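Long-range contacts in endoribonuclease ToxN (Bacillus thuringiensis, PDB 4ATO), which cleaves RNA within adenine-rich sequences as the toxin of a type III toxin-antitoxin system and is inhibited by its antitoxin RNA, ToxI: residues P7-I12 and S36-G41; V69-D73 and K116-L121. All coordinates share one frame; numbering follows the deposited sequence.

Contact 1. Residues P7-I12 and S36-G41; sequences PKFHTI and SRPYVG. With nucleotides of chain B; nucleotides of chain C.
Ile-12 lays CG1 over one face of the Tyr-39 ring, and its CD1 methyl comes closest above the rim, 3.4 Å from Tyr-39 CD1, the two side chains crossing at about a right angle. A chi1 of -76°, with CG1 anti to the carbonyl carbon, swings this branch of Ile-12 onto the ring. His-10 pairs with Tyr-39 through two backbone bonds, His-10 N to Tyr-39 O and Tyr-39 N to His-10 O, both 2.8 Å. On the other face of the sheet Phe-9 and Val-40 form a non-hydrogen-bonded pair, with Val-40 CG2 3.5 Å from Phe-9 CE1. The backbone N of Phe-9 is turned outward from Val-40 and donates a nearly straight bond (167°) to O4 of U10 of chain B, 2.7 Å away. At the far end, a water joins Ile-12 N to Arg-37 O and Ser-36 OG, while Arg-37 NH2 reaches O5' of A1 of chain C at 3.0 Å; its guanidinium also bonds Phe-29 O, Leu-55 O and a modified side chain of another chain. These antiparallel strands lie inside the sheet, flanked by strands 95-97 and 51-56, and helix 108-139 packs on the Phe-9 and Val-40 face.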
loop_
_atom_site.group_PDB
_atom_site.type_symbol
_atom_site.label_atom_id
_atom_site.label_comp_id
_atom_site.label_asym_id
_atom_site.label_seq_id
_atom_site.Cartn_x
_atom_site.Cartn_y
_atom_site.Cartn_z
ATOM N N PRO A 7 16.572 -15.733 -3.974
ATOM C CA PRO A 7 16.960 -17.065 -3.503
ATOM C C PRO A 7 17.464 -18.003 -4.608
ATOM O O PRO A 7 16.969 -17.972 -5.738
ATOM C CB PRO A 7 15.657 -17.605 -2.906
ATOM C CG PRO A 7 14.583 -16.893 -3.651
ATOM C CD PRO A 7 15.118 -15.515 -3.875
ATOM N N LYS A 8 18.449 -18.829 -4.265
ATOM C CA LYS A 8 18.921 -19.893 -5.143
ATOM C C LYS A 8 18.653 -21.221 -4.470
ATOM O O LYS A 8 18.920 -21.379 -3.279
ATOM C CB LYS A 8 20.423 -19.768 -5.402
ATOM C CG LYS A 8 20.823 -18.584 -6.267
ATOM C CD LYS A 8 20.068 -18.598 -7.578
ATOM C CE LYS A 8 20.531 -17.482 -8.496
ATOM N NZ LYS A 8 19.681 -17.407 -9.723
ATOM N N PHE A 9 18.117 -22.170 -5.233
ATOM C CA PHE A 9 17.928 -23.528 -4.754
ATOM C C PHE A 9 19.215 -24.327 -4.938
ATOM O O PHE A 9 20.028 -24.006 -5.798
ATOM C CB PHE A 9 16.799 -24.223 -5.518
ATOM C CG PHE A 9 15.431 -23.661 -5.243
ATOM C CD1 PHE A 9 14.855 -23.776 -3.994
ATOM C CD2 PHE A 9 14.708 -23.049 -6.246
ATOM C CE1 PHE A 9 13.593 -23.268 -3.745
ATOM C CE2 PHE A 9 13.444 -22.540 -6.002
ATOM C CZ PHE A 9 12.888 -22.648 -4.749
ATOM N N HIS A 10 19.386 -25.374 -4.138
ATOM C CA HIS A 10 20.532 -26.266 -4.272
ATOM C C HIS A 10 20.157 -27.682 -3.883
ATOM O O HIS A 10 19.238 -27.894 -3.085
ATOM C CB HIS A 10 21.680 -25.826 -3.367
ATOM C CG HIS A 10 22.203 -24.455 -3.664
ATOM N ND1 HIS A 10 21.565 -23.305 -3.247
ATOM C CD2 HIS A 10 23.306 -24.050 -4.337
ATOM C CE1 HIS A 10 22.252 -22.251 -3.650
ATOM N NE2 HIS A 10 23.310 -22.675 -4.319
ATOM N N THR A 11 20.874 -28.650 -4.446
ATOM C CA THR A 11 20.891 -29.998 -3.890
ATOM C C THR A 11 22.220 -30.183 -3.168
ATOM O O THR A 11 23.220 -29.564 -3.524
ATOM C CB THR A 11 20.763 -31.065 -4.973
ATOM O OG1 THR A 11 21.794 -30.871 -5.946
ATOM C CG2 THR A 11 19.398 -30.977 -5.650
ATOM N N ILE A 12 22.224 -31.023 -2.143
ATOM C CA ILE A 12 23.432 -31.265 -1.375
ATOM C C ILE A 12 23.838 -32.737 -1.504
ATOM O O ILE A 12 22.979 -33.621 -1.530
ATOM C CB ILE A 12 23.251 -30.829 0.102
ATOM C CG1 ILE A 12 23.317 -29.302 0.211
ATOM C CG2 ILE A 12 24.357 -31.384 0.980
ATOM C CD1 ILE A 12 22.063 -28.581 -0.120
ATOM N N SER A 36 16.383 -35.361 -5.188
ATOM C CA SER A 36 17.228 -35.031 -4.045
ATOM C C SER A 36 16.729 -33.751 -3.376
ATOM O O SER A 36 16.435 -32.772 -4.056
ATOM C CB SER A 36 18.682 -34.878 -4.488
ATOM O OG SER A 36 19.537 -34.732 -3.369
ATOM N N ARG A 37 16.620 -33.777 -2.050
ATOM C CA ARG A 37 15.942 -32.711 -1.311
ATOM C C ARG A 37 16.543 -31.339 -1.577
ATOM O O ARG A 37 17.720 -31.110 -1.315
ATOM C CB ARG A 37 15.945 -33.001 0.191
ATOM C CG ARG A 37 15.198 -31.968 1.017
ATOM C CD ARG A 37 15.461 -32.165 2.501
ATOM N NE ARG A 37 15.132 -33.521 2.929
ATOM C CZ ARG A 37 13.920 -33.910 3.323
ATOM N NH1 ARG A 37 12.905 -33.048 3.341
ATOM N NH2 ARG A 37 13.719 -35.168 3.690
ATOM N N PRO A 38 15.727 -30.417 -2.107
ATOM C CA PRO A 38 16.258 -29.092 -2.410
ATOM C C PRO A 38 16.335 -28.238 -1.154
ATOM O O PRO A 38 15.527 -28.389 -0.235
ATOM C CB PRO A 38 15.245 -28.522 -3.410
ATOM C CG PRO A 38 13.968 -29.238 -3.116
ATOM C CD PRO A 38 14.318 -30.571 -2.511
ATOM N N TYR A 39 17.337 -27.370 -1.127
ATOM C CA TYR A 39 17.594 -26.458 -0.035
ATOM C C TYR A 39 17.649 -25.058 -0.623
ATOM O O TYR A 39 18.072 -24.877 -1.764
ATOM C CB TYR A 39 18.968 -26.741 0.573
ATOM C CG TYR A 39 19.057 -27.950 1.480
ATOM C CD1 TYR A 39 18.928 -29.236 0.975
ATOM C CD2 TYR A 39 19.300 -27.798 2.847
ATOM C CE1 TYR A 39 19.024 -30.351 1.810
ATOM C CE2 TYR A 39 19.388 -28.901 3.685
ATOM C CZ TYR A 39 19.248 -30.175 3.159
ATOM O OH TYR A 39 19.333 -31.271 3.983
ATOM N N VAL A 40 17.260 -24.064 0.161
ATOM C CA VAL A 40 17.388 -22.675 -0.255
ATOM C C VAL A 40 18.606 -22.053 0.414
ATOM O O VAL A 40 18.861 -22.279 1.596
ATOM C CB VAL A 40 16.123 -21.869 0.098
ATOM C CG1 VAL A 40 16.316 -20.407 -0.209
ATOM C CG2 VAL A 40 14.944 -22.412 -0.665
ATOM N N GLY A 41 19.376 -21.290 -0.348
ATOM C CA GLY A 41 20.561 -20.661 0.203
ATOM C C GLY A 41 20.224 -19.425 1.019
ATOM O O GLY A 41 19.543 -18.518 0.541
ATOM P P U B 10 14.777 -13.252 -11.558
ATOM O OP1 U B 10 14.288 -13.430 -10.170
ATOM O OP2 U B 10 16.069 -12.553 -11.776
ATOM O "O5'" U B 10 14.791 -14.642 -12.315
ATOM C "C5'" U B 10 15.635 -15.700 -11.880
ATOM C "C4'" U B 10 15.711 -16.807 -12.900
ATOM O "O4'" U B 10 16.573 -17.857 -12.388
ATOM C "C3'" U B 10 14.379 -17.481 -13.228
ATOM O "O3'" U B 10 14.414 -17.974 -14.575
ATOM C "C2'" U B 10 14.373 -18.660 -12.266
ATOM O "O2'" U B 10 13.530 -19.720 -12.646
ATOM C "C1'" U B 10 15.846 -19.066 -12.287
ATOM N N1 U B 10 16.300 -19.766 -11.077
ATOM C C2 U B 10 16.815 -21.040 -11.236
ATOM O O2 U B 10 16.888 -21.596 -12.311
ATOM N N3 U B 10 17.261 -21.648 -10.091
ATOM C C4 U B 10 17.220 -21.116 -8.816
ATOM O O4 U B 10 17.644 -21.795 -7.877
ATOM C C5 U B 10 16.677 -19.788 -8.730
ATOM C C6 U B 10 16.251 -19.165 -9.836
ATOM O "O5'" A C 1 11.281 -35.698 5.283
ATOM C "C5'" A C 1 10.370 -36.716 4.892
ATOM C "C4'" A C 1 10.339 -37.843 5.888
ATOM O "O4'" A C 1 11.671 -38.387 6.045
ATOM C "C3'" A C 1 9.919 -37.470 7.299
ATOM O "O3'" A C 1 8.508 -37.427 7.447
ATOM C "C2'" A C 1 10.581 -38.551 8.146
ATOM O "O2'" A C 1 9.809 -39.736 8.123
ATOM C "C1'" A C 1 11.867 -38.812 7.373
ATOM N N9 A C 1 13.039 -38.103 7.927
ATOM C C8 A C 1 13.787 -37.157 7.267
ATOM N N7 A C 1 14.813 -36.716 7.957
ATOM C C5 A C 1 14.755 -37.430 9.148
ATOM C C6 A C 1 15.577 -37.421 10.296
ATOM N N6 A C 1 16.654 -36.637 10.447
ATOM N N1 A C 1 15.247 -38.251 11.305
ATOM C C2 A C 1 14.168 -39.034 11.155
ATOM N N3 A C 1 13.325 -39.134 10.126
ATOM C C4 A C 1 13.672 -38.295 9.140
HETATM O O HOH W 1 19.620 -18.040 -2.043
HETATM O O HOH W 2 19.825 -32.720 -1.672
HETATM O O HOH W 3 22.352 -34.878 -4.199
#

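Contact 2. Residues V69-D73 and K116-L121; sequences VKLFD and KQYLFL. With nucleotides of chain B; nucleotides of chain C.
Phe-120 lies flat against the backbone of strand 69-72. The CA of Leu-71 sits over its face in a CH-pi contact, 3.9 Å from the Phe-120 ring centroid and 18° off the normal, and Phe-72 N lies above the same face. CG of Phe-120 is anti to the backbone N (chi1 175°), a setting that carries the ring from the helix across to the strand. Leu-71 crosses the ring obliquely, its CG 3.7 Å from Phe-120 CD1, and its CD2 methyl continues to Leu-121 CG at 3.8 Å. Phe-120 CE2 approaches the edge of the Phe-72 ring.

The polar part is a salt bridge, Lys-116 NZ to Asp-73 OD2 at 3.1 Å, the two side chains running side by side and the ammonium meeting OD2 from above the carboxylate plane. The same NZ donates to N3 of C30 of chain B at 2.8 Å, while Asp-73 OD1 takes the backbone N of Asp-75 and Lys-77. Lys-70 starts away from the helix, and its extended chain brings NZ to OP1 of U16 of chain C. A helix thus packs on an outermost sheet strand, Lys-70 and Lys-116 bonding the RNA, within the SH3-like ToxN/AbiQ toxin fold.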
loop_
_atom_site.group_PDB
_atom_site.type_symbol
_atom_site.label_atom_id
_atom_site.label_comp_id
_atom_site.label_asym_id
_atom_site.label_seq_id
_atom_site.Cartn_x
_atom_site.Cartn_y
_atom_site.Cartn_z
ATOM N N VAL A 69 8.835 -21.664 7.291
ATOM C CA VAL A 69 8.192 -20.769 6.353
ATOM C C VAL A 69 7.374 -21.641 5.414
ATOM O O VAL A 69 7.919 -22.485 4.697
ATOM C CB VAL A 69 9.231 -19.948 5.559
ATOM C CG1 VAL A 69 8.536 -19.089 4.493
ATOM C CG2 VAL A 69 10.074 -19.084 6.517
ATOM N N LYS A 70 6.063 -21.460 5.450
ATOM C CA LYS A 70 5.176 -22.183 4.567
ATOM C C LYS A 70 5.089 -21.475 3.217
ATOM O O LYS A 70 4.889 -20.261 3.149
ATOM C CB LYS A 70 3.802 -22.317 5.214
ATOM C CG LYS A 70 3.835 -23.156 6.475
ATOM C CD LYS A 70 2.526 -23.124 7.254
ATOM C CE LYS A 70 2.540 -24.209 8.344
ATOM N NZ LYS A 70 1.285 -24.285 9.159
ATOM N N LEU A 71 5.256 -22.210 2.148
ATOM C CA LEU A 71 5.123 -21.672 0.814
ATOM C C LEU A 71 3.733 -21.940 0.250
ATOM O O LEU A 71 3.191 -22.983 0.461
ATOM C CB LEU A 71 6.160 -22.285 -0.102
ATOM C CG LEU A 71 7.634 -22.013 0.106
ATOM C CD1 LEU A 71 8.204 -22.881 1.196
ATOM C CD2 LEU A 71 8.386 -22.221 -1.178
ATOM N N PHE A 72 3.181 -20.978 -0.471
ATOM C CA PHE A 72 1.877 -21.131 -1.102
ATOM C C PHE A 72 1.939 -20.699 -2.561
ATOM O O PHE A 72 2.675 -19.772 -2.905
ATOM C CB PHE A 72 0.822 -20.294 -0.373
ATOM C CG PHE A 72 0.632 -20.683 1.065
ATOM C CD1 PHE A 72 1.391 -20.090 2.064
ATOM C CD2 PHE A 72 -0.299 -21.648 1.413
ATOM C CE1 PHE A 72 1.219 -20.452 3.389
ATOM C CE2 PHE A 72 -0.480 -22.016 2.728
ATOM C CZ PHE A 72 0.283 -21.423 3.723
ATOM N N ASP A 73 1.162 -21.362 -3.416
ATOM C CA ASP A 73 1.089 -20.954 -4.819
ATOM C C ASP A 73 -0.031 -19.935 -5.015
ATOM O O ASP A 73 -0.716 -19.580 -4.061
ATOM C CB ASP A 73 1.016 -22.165 -5.786
ATOM C CG ASP A 73 -0.380 -22.819 -5.883
ATOM O OD1 ASP A 73 -1.382 -22.330 -5.306
ATOM O OD2 ASP A 73 -0.466 -23.857 -6.579
ATOM N N LYS A 116 7.143 -22.279 -9.167
ATOM C CA LYS A 116 6.158 -21.690 -8.257
ATOM C C LYS A 116 6.800 -21.397 -6.909
ATOM O O LYS A 116 6.565 -20.349 -6.305
ATOM C CB LYS A 116 4.962 -22.619 -8.062
ATOM C CG LYS A 116 4.016 -22.690 -9.264
ATOM C CD LYS A 116 2.783 -23.458 -8.891
ATOM C CE LYS A 116 1.762 -23.493 -10.006
ATOM N NZ LYS A 116 0.522 -24.136 -9.490
ATOM N N GLN A 117 7.624 -22.328 -6.449
ATOM C CA GLN A 117 8.284 -22.171 -5.167
ATOM C C GLN A 117 9.248 -20.997 -5.238
ATOM O O GLN A 117 9.348 -20.214 -4.292
ATOM C CB GLN A 117 9.007 -23.456 -4.774
ATOM C CG GLN A 117 8.049 -24.589 -4.364
ATOM C CD GLN A 117 8.780 -25.875 -4.031
ATOM O OE1 GLN A 117 9.683 -26.298 -4.762
ATOM N NE2 GLN A 117 8.399 -26.503 -2.922
ATOM N N TYR A 118 9.937 -20.862 -6.372
ATOM C CA TYR A 118 10.835 -19.736 -6.558
ATOM C C TYR A 118 10.064 -18.416 -6.556
ATOM O O TYR A 118 10.471 -17.471 -5.905
ATOM C CB TYR A 118 11.678 -19.845 -7.837
ATOM C CG TYR A 118 12.505 -18.597 -8.043
ATOM C CD1 TYR A 118 13.628 -18.353 -7.253
ATOM C CD2 TYR A 118 12.142 -17.636 -8.982
ATOM C CE1 TYR A 118 14.386 -17.204 -7.407
ATOM C CE2 TYR A 118 12.895 -16.474 -9.144
ATOM C CZ TYR A 118 14.021 -16.269 -8.350
ATOM O OH TYR A 118 14.784 -15.128 -8.482
ATOM N N LEU A 119 8.955 -18.352 -7.284
ATOM C CA LEU A 119 8.211 -17.103 -7.352
ATOM C C LEU A 119 7.680 -16.705 -5.977
ATOM O O LEU A 119 7.709 -15.532 -5.630
ATOM C CB LEU A 119 7.092 -17.167 -8.387
ATOM C CG LEU A 119 7.506 -17.347 -9.855
ATOM C CD1 LEU A 119 6.279 -17.311 -10.755
ATOM C CD2 LEU A 119 8.495 -16.290 -10.291
ATOM N N PHE A 120 7.228 -17.674 -5.183
ATOM C CA PHE A 120 6.788 -17.354 -3.826
ATOM C C PHE A 120 7.958 -16.834 -2.982
ATOM O O PHE A 120 7.814 -15.850 -2.253
ATOM C CB PHE A 120 6.159 -18.560 -3.113
ATOM C CG PHE A 120 5.801 -18.281 -1.668
ATOM C CD1 PHE A 120 6.729 -18.484 -0.650
ATOM C CD2 PHE A 120 4.551 -17.766 -1.338
ATOM C CE1 PHE A 120 6.410 -18.199 0.681
ATOM C CE2 PHE A 120 4.215 -17.483 -0.017
ATOM C CZ PHE A 120 5.148 -17.700 1.003
ATOM N N LEU A 121 9.105 -17.504 -3.068
ATOM C CA LEU A 121 10.212 -17.200 -2.166
ATOM C C LEU A 121 10.826 -15.847 -2.445
ATOM O O LEU A 121 11.232 -15.162 -1.522
ATOM C CB LEU A 121 11.286 -18.288 -2.198
ATOM C CG LEU A 121 10.953 -19.481 -1.296
ATOM C CD1 LEU A 121 11.981 -20.576 -1.466
ATOM C CD2 LEU A 121 10.853 -19.067 0.173
ATOM P P U B 10 14.777 -13.252 -11.558
ATOM O OP1 U B 10 14.288 -13.430 -10.170
ATOM O OP2 U B 10 16.069 -12.553 -11.776
ATOM O "O5'" U B 10 14.791 -14.642 -12.315
ATOM C "C5'" U B 10 15.635 -15.700 -11.880
ATOM C "C4'" U B 10 15.711 -16.807 -12.900
ATOM O "O4'" U B 10 16.573 -17.857 -12.388
ATOM C "C3'" U B 10 14.379 -17.481 -13.228
ATOM O "O3'" U B 10 14.414 -17.974 -14.575
ATOM C "C2'" U B 10 14.373 -18.660 -12.266
ATOM O "O2'" U B 10 13.530 -19.720 -12.646
ATOM C "C1'" U B 10 15.846 -19.066 -12.287
ATOM N N1 U B 10 16.300 -19.766 -11.077
ATOM C C2 U B 10 16.815 -21.040 -11.236
ATOM O O2 U B 10 16.888 -21.596 -12.311
ATOM N N3 U B 10 17.261 -21.648 -10.091
ATOM C C4 U B 10 17.220 -21.116 -8.816
ATOM O O4 U B 10 17.644 -21.795 -7.877
ATOM C C5 U B 10 16.677 -19.788 -8.730
ATOM C C6 U B 10 16.251 -19.165 -9.836
ATOM P P U C 16 -2.122 -22.730 8.781
ATOM O OP1 U C 16 -1.142 -23.600 8.083
ATOM O OP2 U C 16 -2.182 -22.772 10.258
ATOM O "O5'" U C 16 -1.958 -21.227 8.288
ATOM C "C5'" U C 16 -1.824 -20.924 6.909
ATOM C "C4'" U C 16 -1.768 -19.437 6.670
ATOM O "O4'" U C 16 -2.985 -18.803 7.163
ATOM C "C3'" U C 16 -0.664 -18.687 7.398
ATOM O "O3'" U C 16 0.615 -18.847 6.809
ATOM C "C2'" U C 16 -1.189 -17.258 7.387
ATOM O "O2'" U C 16 -1.036 -16.669 6.105
ATOM C "C1'" U C 16 -2.681 -17.497 7.639
ATOM N N1 U C 16 -2.989 -17.424 9.082
ATOM C C2 U C 16 -3.062 -16.152 9.621
ATOM O O2 U C 16 -2.931 -15.138 8.951
ATOM N N3 U C 16 -3.305 -16.104 10.972
ATOM C C4 U C 16 -3.444 -17.188 11.821
ATOM O O4 U C 16 -3.645 -16.991 13.018
ATOM C C5 U C 16 -3.327 -18.470 11.194
ATOM C C6 U C 16 -3.102 -18.546 9.877
ATOM P P C B 30 -3.499 -27.947 -17.572
ATOM O OP1 C B 30 -3.614 -29.189 -18.376
ATOM O OP2 C B 30 -4.644 -27.546 -16.714
ATOM O "O5'" C B 30 -2.163 -27.987 -16.707
ATOM C "C5'" C B 30 -0.970 -28.559 -17.224
ATOM C "C4'" C B 30 0.189 -28.350 -16.282
ATOM O "O4'" C B 30 0.311 -26.939 -15.969
ATOM C "C3'" C B 30 0.070 -29.018 -14.916
ATOM O "O3'" C B 30 0.432 -30.384 -14.930
ATOM C "C2'" C B 30 0.981 -28.167 -14.050
ATOM O "O2'" C B 30 2.341 -28.520 -14.258
ATOM C "C1'" C B 30 0.747 -26.777 -14.637
ATOM N N1 C B 30 -0.280 -26.017 -13.885
ATOM C C2 C B 30 0.086 -25.491 -12.638
ATOM O O2 C B 30 1.235 -25.692 -12.212
ATOM N N3 C B 30 -0.818 -24.790 -11.918
ATOM C C4 C B 30 -2.047 -24.596 -12.390
ATOM N N4 C B 30 -2.889 -23.890 -11.630
ATOM C C5 C B 30 -2.448 -25.111 -13.661
ATOM C C6 C B 30 -1.543 -25.816 -14.362
#

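Contacts 1 and 2 both reach one antiparallel sheet, and helix 108-139, a partner in contact 2, also packs on contact 1: contact 1 is between two inner strands, contact 2 between the outermost strand 68-72 and the helix, and their centres lie 14 Å apart. They meet directly, Val-40 CG2 lying 3.6 Å from Leu-121 CD1 and Phe-9 CE2 3.7 Å from Tyr-118 CB. Between them they hold U10 of chain B: the base gripped by contact 1 has its C6 over one face of the Tyr-118 ring. Each contact also reaches chain C, at A1 and U16 respectively, consistent with ToxI RNA linking toxin molecules in the triangular assembly.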